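Local coordinates for uncharacterized protein A6V7T0 (Pseudomonas aeruginosa, PDB 3K12) that is of unknown function but belongs to the YjgF-like family of small trimeric alpha+beta proteins, at residues 65-70 with 94-99; 36-41 with 103-108. All blocks are in the same frame, centred on the assembly; numbering follows the deposited sequence.

Contact 1. Residues 65-70 with 94-99; sequences ILLAHR and CSLAEL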
loop_
_atom_site.group_PDB
_atom_site.type_symbol
_atom_site.label_atom_id
_atom_site.label_comp_id
_atom_site.label_asym_id
_atom_site.label_seq_id
_atom_site.Cartn_x
_atom_site.Cartn_y
_atom_site.Cartn_z
ATOM N N ILE D 65 1.800 -4.992 -5.675
ATOM C CA ILE D 65 2.684 -5.418 -6.782
ATOM C C ILE D 65 2.775 -4.319 -7.815
ATOM O O ILE D 65 1.756 -3.946 -8.428
ATOM C CB ILE D 65 2.164 -6.709 -7.458
ATOM C CG1 ILE D 65 1.964 -7.796 -6.419
ATOM C CG2 ILE D 65 3.152 -7.160 -8.548
ATOM C CD1 ILE D 65 1.310 -9.117 -6.971
ATOM N N LEU D 66 3.979 -3.788 -7.999
ATOM C CA LEU D 66 4.241 -2.727 -8.969
ATOM C C LEU D 66 4.953 -3.393 -10.138
ATOM O O LEU D 66 6.054 -3.899 -9.982
ATOM C CB LEU D 66 5.090 -1.606 -8.326
ATOM C CG LEU D 66 4.636 -1.119 -6.948
ATOM C CD1 LEU D 66 5.676 -0.154 -6.384
ATOM C CD2 LEU D 66 3.288 -0.405 -7.111
ATOM N N LEU D 67 4.307 -3.386 -11.297
ATOM C CA LEU D 67 4.784 -4.130 -12.457
ATOM C C LEU D 67 5.289 -3.146 -13.496
ATOM O O LEU D 67 4.588 -2.205 -13.833
ATOM C CB LEU D 67 3.646 -5.008 -12.998
ATOM C CG LEU D 67 3.972 -5.860 -14.225
ATOM C CD1 LEU D 67 4.950 -6.997 -13.909
ATOM C CD2 LEU D 67 2.668 -6.514 -14.685
ATOM N N ALA D 68 6.507 -3.345 -14.007
ATOM C CA ALA D 68 7.088 -2.364 -14.933
ATOM C C ALA D 68 6.482 -2.381 -16.341
ATOM O O ALA D 68 6.372 -1.323 -16.965
ATOM C CB ALA D 68 8.613 -2.526 -15.008
ATOM N N HIS D 69 6.110 -3.568 -16.821
ATOM C CA HIS D 69 5.742 -3.777 -18.226
ATOM C C HIS D 69 4.537 -4.688 -18.326
ATOM O O HIS D 69 4.529 -5.804 -17.787
ATOM C CB HIS D 69 6.901 -4.405 -19.011
ATOM C CG HIS D 69 8.194 -3.667 -18.896
ATOM N ND1 HIS D 69 8.403 -2.430 -19.470
ATOM C CD2 HIS D 69 9.351 -4.002 -18.280
ATOM C CE1 HIS D 69 9.634 -2.030 -19.200
ATOM N NE2 HIS D 69 10.228 -2.963 -18.480
ATOM N N ARG D 70 3.529 -4.224 -19.065
ATOM C CA ARG D 70 2.284 -4.960 -19.267
ATOM C C ARG D 70 2.479 -6.385 -19.777
ATOM O O ARG D 70 1.783 -7.306 -19.333
ATOM C CB ARG D 70 1.408 -4.193 -20.260
ATOM C CG ARG D 70 0.132 -4.928 -20.602
ATOM C CD ARG D 70 -0.764 -4.059 -21.449
ATOM N NE ARG D 70 -1.328 -2.958 -20.668
ATOM C CZ ARG D 70 -2.303 -3.104 -19.772
ATOM N NH1 ARG D 70 -2.810 -4.312 -19.523
ATOM N NH2 ARG D 70 -2.755 -2.040 -19.116
ATOM N N CYS D 94 -2.283 -5.107 -8.095
ATOM C CA CYS D 94 -1.208 -4.981 -9.073
ATOM C C CYS D 94 -1.563 -3.884 -10.031
ATOM O O CYS D 94 -2.689 -3.856 -10.529
ATOM C CB CYS D 94 -1.078 -6.291 -9.850
ATOM S SG CYS D 94 0.217 -6.261 -11.176
ATOM N N SER D 95 -0.615 -2.991 -10.275
ATOM C CA SER D 95 -0.772 -1.956 -11.305
ATOM C C SER D 95 0.576 -1.698 -11.991
ATOM O O SER D 95 1.619 -2.200 -11.545
ATOM C CB SER D 95 -1.363 -0.688 -10.676
ATOM O OG SER D 95 -0.427 -0.083 -9.780
ATOM N N LEU D 96 0.573 -0.948 -13.080
ATOM C CA LEU D 96 1.812 -0.699 -13.799
ATOM C C LEU D 96 2.452 0.533 -13.186
ATOM O O LEU D 96 1.755 1.497 -12.809
ATOM C CB LEU D 96 1.530 -0.505 -15.292
ATOM C CG LEU D 96 0.991 -1.751 -16.014
ATOM C CD1 LEU D 96 0.651 -1.459 -17.484
ATOM C CD2 LEU D 96 1.940 -2.932 -15.979
ATOM N N ALA D 97 3.768 0.487 -13.014
ATOM C CA ALA D 97 4.482 1.601 -12.404
ATOM C C ALA D 97 5.864 1.727 -13.014
ATOM O O ALA D 97 6.439 0.736 -13.456
ATOM C CB ALA D 97 4.578 1.418 -10.894
ATOM N N GLU D 98 6.378 2.958 -13.063
ATOM C CA GLU D 98 7.789 3.190 -13.356
ATOM C C GLU D 98 8.610 3.052 -12.066
ATOM O O GLU D 98 8.374 3.767 -11.088
ATOM C CB GLU D 98 8.012 4.569 -13.998
ATOM C CG GLU D 98 9.449 4.788 -14.476
ATOM C CD GLU D 98 9.643 6.115 -15.237
ATOM O OE1 GLU D 98 8.649 6.855 -15.437
ATOM O OE2 GLU D 98 10.800 6.418 -15.615
ATOM N N LEU D 99 9.554 2.117 -12.075
ATOM C CA LEU D 99 10.399 1.847 -10.919
ATOM C C LEU D 99 11.707 2.618 -11.039
ATOM O O LEU D 99 12.055 3.125 -12.127
ATOM C CB LEU D 99 10.651 0.332 -10.748
ATOM C CG LEU D 99 9.340 -0.472 -10.823
ATOM C CD1 LEU D 99 9.625 -1.946 -10.759
ATOM C CD2 LEU D 99 8.366 -0.084 -9.699
HETATM O O HOH W 1 7.935 0.790 -16.521
#

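Contact 2. Residues 36-41 with 103-108; sequences QDQTRQ and RWRVEM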
loop_
_atom_site.group_PDB
_atom_site.type_symbol
_atom_site.label_atom_id
_atom_site.label_comp_id
_atom_site.label_asym_id
_atom_site.label_seq_id
_atom_site.Cartn_x
_atom_site.Cartn_y
_atom_site.Cartn_z
ATOM N N GLN D 36 9.615 -13.941 -14.621
ATOM C CA GLN D 36 9.479 -15.119 -13.798
ATOM C C GLN D 36 10.655 -15.225 -12.831
ATOM O O GLN D 36 10.487 -15.516 -11.626
ATOM C CB GLN D 36 9.402 -16.386 -14.662
ATOM C CG GLN D 36 8.071 -16.564 -15.405
ATOM C CD GLN D 36 8.082 -16.102 -16.852
ATOM O OE1 GLN D 36 7.260 -16.574 -17.645
ATOM N NE2 GLN D 36 8.980 -15.177 -17.210
ATOM N N ASP D 37 11.845 -15.005 -13.373
ATOM C CA ASP D 37 13.069 -15.078 -12.578
ATOM C C ASP D 37 13.022 -14.028 -11.461
ATOM O O ASP D 37 13.282 -14.354 -10.298
ATOM C CB ASP D 37 14.301 -14.897 -13.477
ATOM C CG ASP D 37 15.613 -14.868 -12.693
ATOM O OD1 ASP D 37 15.847 -15.781 -11.875
ATOM O OD2 ASP D 37 16.415 -13.930 -12.896
ATOM N N GLN D 38 12.649 -12.803 -11.814
ATOM C CA GLN D 38 12.632 -11.697 -10.834
ATOM C C GLN D 38 11.578 -11.901 -9.762
ATOM O O GLN D 38 11.834 -11.665 -8.574
ATOM C CB GLN D 38 12.446 -10.364 -11.509
ATOM C CG GLN D 38 13.613 -10.006 -12.424
ATOM C CD GLN D 38 13.696 -8.538 -12.755
ATOM O OE1 GLN D 38 13.169 -7.690 -12.022
ATOM N NE2 GLN D 38 14.391 -8.211 -13.847
ATOM N N THR D 39 10.421 -12.412 -10.168
ATOM C CA THR D 39 9.335 -12.701 -9.243
ATOM C C THR D 39 9.759 -13.794 -8.244
ATOM O O THR D 39 9.508 -13.699 -7.041
ATOM C CB THR D 39 8.043 -13.092 -9.996
ATOM O OG1 THR D 39 7.668 -12.010 -10.868
ATOM C CG2 THR D 39 6.910 -13.368 -9.016
ATOM N N ARG D 40 10.418 -14.851 -8.753
ATOM C CA ARG D 40 10.886 -15.925 -7.882
ATOM C C ARG D 40 11.907 -15.395 -6.876
ATOM O O ARG D 40 11.828 -15.732 -5.703
ATOM C CB ARG D 40 11.605 -16.989 -8.709
ATOM C CG ARG D 40 10.777 -17.645 -9.752
ATOM C CD ARG D 40 11.620 -18.533 -10.733
ATOM N NE ARG D 40 10.660 -19.206 -11.600
ATOM C CZ ARG D 40 9.804 -20.116 -11.128
ATOM N NH1 ARG D 40 8.891 -20.666 -11.905
ATOM N NH2 ARG D 40 9.884 -20.463 -9.856
ATOM N N GLN D 41 12.873 -14.620 -7.362
ATOM C CA GLN D 41 13.894 -14.018 -6.475
ATOM C C GLN D 41 13.250 -13.229 -5.333
ATOM O O GLN D 41 13.650 -13.361 -4.167
ATOM C CB GLN D 41 14.834 -13.080 -7.213
ATOM C CG GLN D 41 15.859 -13.760 -8.136
ATOM C CD GLN D 41 16.697 -12.731 -8.848
ATOM O OE1 GLN D 41 17.374 -11.917 -8.213
ATOM N NE2 GLN D 41 16.629 -12.725 -10.184
ATOM N N ARG D 103 15.942 -1.711 -14.844
ATOM C CA ARG D 103 16.132 -3.151 -14.973
ATOM C C ARG D 103 15.101 -3.957 -14.171
ATOM O O ARG D 103 14.893 -5.125 -14.450
ATOM C CB ARG D 103 17.530 -3.591 -14.522
ATOM C CG ARG D 103 18.695 -3.110 -15.398
ATOM C CD ARG D 103 20.056 -3.432 -14.727
ATOM N NE ARG D 103 20.148 -2.867 -13.377
ATOM C CZ ARG D 103 20.976 -3.274 -12.417
ATOM N NH1 ARG D 103 21.834 -4.273 -12.621
ATOM N NH2 ARG D 103 20.938 -2.675 -11.233
ATOM N N TRP D 104 14.485 -3.336 -13.160
ATOM C CA TRP D 104 13.526 -4.029 -12.311
ATOM C C TRP D 104 12.216 -4.225 -13.054
ATOM O O TRP D 104 11.663 -3.257 -13.575
ATOM C CB TRP D 104 13.235 -3.170 -11.084
ATOM C CG TRP D 104 14.430 -2.967 -10.186
ATOM C CD1 TRP D 104 15.585 -3.709 -10.152
ATOM C CD2 TRP D 104 14.564 -1.965 -9.183
ATOM N NE1 TRP D 104 16.435 -3.214 -9.182
ATOM C CE2 TRP D 104 15.827 -2.145 -8.572
ATOM C CE3 TRP D 104 13.738 -0.932 -8.731
ATOM C CZ2 TRP D 104 16.277 -1.322 -7.536
ATOM C CZ3 TRP D 104 14.197 -0.106 -7.699
ATOM C CH2 TRP D 104 15.450 -0.305 -7.128
ATOM N N ARG D 105 11.716 -5.458 -13.095
ATOM C CA ARG D 105 10.478 -5.731 -13.819
ATOM C C ARG D 105 9.304 -5.708 -12.849
ATOM O O ARG D 105 8.151 -5.602 -13.282
ATOM C CB ARG D 105 10.537 -7.096 -14.536
ATOM C CG ARG D 105 11.531 -7.117 -15.703
ATOM C CD ARG D 105 11.609 -8.482 -16.380
ATOM N NE ARG D 105 12.514 -8.375 -17.534
ATOM C CZ ARG D 105 12.177 -7.905 -18.733
ATOM N NH1 ARG D 105 10.932 -7.539 -19.016
ATOM N NH2 ARG D 105 13.105 -7.814 -19.684
ATOM N N VAL D 106 9.594 -5.787 -11.552
ATOM C CA VAL D 106 8.528 -5.860 -10.561
ATOM C C VAL D 106 9.086 -5.499 -9.186
ATOM O O VAL D 106 10.268 -5.698 -8.890
ATOM C CB VAL D 106 7.852 -7.268 -10.535
ATOM C CG1 VAL D 106 8.829 -8.372 -10.122
ATOM C CG2 VAL D 106 6.579 -7.258 -9.666
ATOM N N GLU D 107 8.216 -4.947 -8.349
ATOM C CA GLU D 107 8.551 -4.631 -6.980
ATOM C C GLU D 107 7.347 -4.981 -6.129
ATOM O O GLU D 107 6.212 -4.722 -6.541
ATOM C CB GLU D 107 8.895 -3.153 -6.847
ATOM C CG GLU D 107 9.239 -2.735 -5.403
ATOM C CD GLU D 107 9.918 -1.362 -5.289
ATOM O OE1 GLU D 107 10.141 -0.907 -4.127
ATOM O OE2 GLU D 107 10.252 -0.748 -6.321
HETATM N N MSE D 108 7.579 -5.588 -4.970
HETATM C CA MSE D 108 6.488 -5.995 -4.065
HETATM C C MSE D 108 6.672 -5.363 -2.704
HETATM O O MSE D 108 7.815 -5.187 -2.226
HETATM C CB MSE D 108 6.485 -7.489 -3.884
HETATM C CG MSE D 108 6.043 -8.182 -5.167
HETATM SE SE MSE D 108 5.833 -10.083 -4.898
HETATM C CE MSE D 108 5.547 -10.637 -6.728
HETATM O O HOH W 2 12.864 -6.605 -9.523
#

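Contact 1. Residues 65-70 with 94-99
Main-chain bonding between I65-L67 and C94-L96 forms a parallel ladder, entered by S95 N on I65 O, continued by L67 N on S95 O at 2.9 Å, and closed by A97 N on L67 O, also at 2.9 Å. CA-H...O contacts reinforce the ladder, with C94 CA 3.2 Å from I65 O; beyond the strand ends a water donates to A68 O and, weakly, to A97 O.

Apolar contacts form on both faces. On that of I65, L67, C94 and L96, C94 holds SG anti to the backbone N (chi1 178°), which brings the sulfur to 4.0 Å from I65 CG2 and close to L67 CB, while L67 and L96 lie side by side and meet through their CD2 methyls at 3.9 Å. This face is covered by helix 73-83, the crossover helix of a beta-alpha-beta unit. On the other face L66 CB touches both A97 CB and L99 CD2.

The R70 side chain crosses that of L96 at about a right angle and sets one face of its guanidinium over L96 CD1, which is 3.8 Å from NH2. Its N-H groups bond to backbone carbonyls of I100 and L99 of the second subunit. The contact thus passes from a largely buried, backbone-bonded ladder to a more exposed end where a leucine methyl lies against an arginine that bonds to another subunit.

Contact 2. Residues 36-41 with 103-108
Q38 lays its carboxamide across the aliphatic stem of R105, with NE2 3.6 Å from R105 CG and the two chains crossing at about a right angle. The amide and guanidinium planes are 66° apart, so the groups are not stacked. Beyond CG the glutamine is extended (chi2 -161°), which carries its amide from the helix to the backbone of the loop ahead of strand 106-113.

There both ends of the amide are used. OE1 accepts R105 N at 2.9 Å in a nearly straight bond, although the donor is tilted 35° from the carbonyl plane of Q38. NE2 donates a hydrogen bond to R103 O at 3.2 Å, almost in the plane of its own amide, and also bonds to G33 O. A water donates to Q38 OE1 and to V106 O, tying the same amide to the start of the strand. The guanidinium of R105 has its salt bridge with D72.

Farther along the strand the contact becomes apolar. T39 turns CG2 toward the selenomethionine M108, meeting its CE at 3.8 Å, and T39 OG1 lies 3.9 Å from V106 CG1 while bonding back to I35 O of its own helix. V106 and M108 also pack on I42.

With both amide ends engaged, the rotation of the buried Q38 carboxamide is fixed, and a single side chain satisfies main-chain groups on either side of W104.

In the fold
Both contacts reach the same mixed sheet, in which strands 60-67 and 106-113 are antiparallel neighbours, and they meet directly: L66 N lies 2.8 Å from E107 O and A68 N 2.9 Å from R105 O, both probable hydrogen bonds. Contact 1 joins two strands edge to edge and depends on main-chain bonds; contact 2 sets helix 35-52 against the sheet and relies on a glutamine amide followed by apolar packing. Each is partly buried. Contact 1 lies farther from the chain centre and ends at subunit interfaces, whereas contact 2 buries less surface and runs from a loop into the helix-sheet interior. In sequence, both segments of contact 1 fall between those of contact 2.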